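Local coordinates for protein aromatic-amino-acid:2-oxoglutarate transaminase (Candida albicans, PDB 6HND) that probably transfers amino groups between aromatic amino acids, and possibly 2-aminoadipate, and 2-oxo acids, using a pyridoxal 5'-phosphate cofactor, at residues 193-196 with 197-200. Sequence-based numbering, arbitrary orientation.
Sequences PFLR and FSDN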
# COMPACT_ATOMS: atom_id res chain seq x y z
N PRO B 193 -3.52 12.68 -11.16
CA PRO B 193 -2.55 12.05 -10.29
C PRO B 193 -1.52 11.23 -11.08
O PRO B 193 -0.37 11.15 -10.63
CB PRO B 193 -3.44 11.24 -9.33
CG PRO B 193 -4.75 12.00 -9.33
CD PRO B 193 -4.91 12.37 -10.78
N PHE B 194 -1.87 10.72 -12.27
CA PHE B 194 -0.91 9.99 -13.14
C PHE B 194 0.41 10.78 -13.32
O PHE B 194 1.52 10.18 -13.34
CB PHE B 194 -1.51 9.69 -14.50
CG PHE B 194 -0.55 8.92 -15.34
CD1 PHE B 194 -0.38 7.57 -15.13
CD2 PHE B 194 0.28 9.56 -16.24
CE1 PHE B 194 0.58 6.86 -15.82
CE2 PHE B 194 1.24 8.84 -16.94
CZ PHE B 194 1.39 7.49 -16.73
N LEU B 195 0.31 12.09 -13.51
CA LEU B 195 1.51 12.92 -13.74
C LEU B 195 2.45 12.86 -12.53
O LEU B 195 3.67 13.06 -12.71
CB LEU B 195 1.07 14.35 -14.06
CG LEU B 195 0.18 14.45 -15.30
CD1 LEU B 195 -0.38 15.86 -15.42
CD2 LEU B 195 0.93 14.03 -16.56
N ARG B 196 1.95 12.59 -11.32
CA ARG B 196 2.84 12.45 -10.15
C ARG B 196 3.71 11.20 -10.33
O ARG B 196 4.92 11.23 -10.01
CB ARG B 196 1.99 12.37 -8.88
CG ARG B 196 1.26 13.66 -8.55
CD ARG B 196 0.50 13.45 -7.25
NE ARG B 196 0.18 14.67 -6.51
CZ ARG B 196 0.94 15.25 -5.57
NH1 ARG B 196 2.12 14.75 -5.22
NH2 ARG B 196 0.50 16.35 -4.98
N PHE B 197 3.12 10.12 -10.85
CA PHE B 197 3.78 8.81 -11.02
C PHE B 197 4.78 8.89 -12.17
O PHE B 197 5.87 8.34 -12.03
CB PHE B 197 2.76 7.70 -11.25
CG PHE B 197 1.50 7.79 -10.44
CD1 PHE B 197 1.54 8.17 -9.10
CD2 PHE B 197 0.28 7.43 -11.00
CE1 PHE B 197 0.38 8.24 -8.35
CE2 PHE B 197 -0.88 7.47 -10.24
CZ PHE B 197 -0.83 7.90 -8.93
N SER B 198 4.43 9.56 -13.27
CA SER B 198 5.36 9.73 -14.41
C SER B 198 6.49 10.65 -13.93
O SER B 198 7.67 10.27 -14.09
CB SER B 198 4.67 10.19 -15.70
OG SER B 198 4.05 11.46 -15.55
N ASP B 199 6.17 11.75 -13.24
CA ASP B 199 7.18 12.67 -12.66
C ASP B 199 8.14 11.88 -11.73
O ASP B 199 9.36 12.05 -11.83
CB ASP B 199 6.53 13.83 -11.91
CG ASP B 199 7.55 14.62 -11.11
OD1 ASP B 199 8.30 15.41 -11.74
OD2 ASP B 199 7.65 14.38 -9.88
N ASN B 200 7.60 11.01 -10.88
CA ASN B 200 8.38 10.13 -9.99
C ASN B 200 9.37 9.28 -10.80
O ASN B 200 10.40 8.94 -10.26
CB ASN B 200 7.48 9.19 -9.19
CG ASN B 200 8.21 8.52 -8.04
OD1 ASN B 200 8.78 9.19 -7.17
ND2 ASN B 200 8.16 7.21 -8.01
O HOH W 1 6.27 12.91 -8.22
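Phe197 folds its ring back along the preceding turn of the helix, so that Pro193 O lies over one face, 3.5 Å from the ring plane and over its centre. The first torsion accounts for this: CG lies beside the backbone N, opposite the carbonyl carbon (chi1 -40°), which directs the ring toward the N-terminal end. Phe194 takes the other course, with CG opposite its own N (chi1 -178°). The two rings cross at a slant, Phe194 CD1 lying 4.2 Å from Phe197 CD2, while the far side of the Phe194 ring, at CE2, lies 3.9 Å from Ser198 CB. Helix 193-200 is the crossover of a beta-alpha-beta unit between parallel strands 183-187 and 204-208 of the large sheet. Phe194 faces that sheet, stacking on Tyr245 and touching Ile184 and Val186; Phe197 packs on helix 166-177, including the cofactor-binding Ser167, and on Asp367 of the second subunit. Backbone i to i+4 bonds hold the turn, Ser198 N to Phe194 O being nearly straight at N-H...O 163°. Arg196 O accepts from Asn200 N at 2.8 Å and from a water that also donates to Asp199 OD2 at 2.6 Å, so the water bridges carbonyl and carboxylate. The Arg196 chain, extended from CG to NE, leads away from this bridge, and its NH2 bonds to Thr16 O of the second subunit.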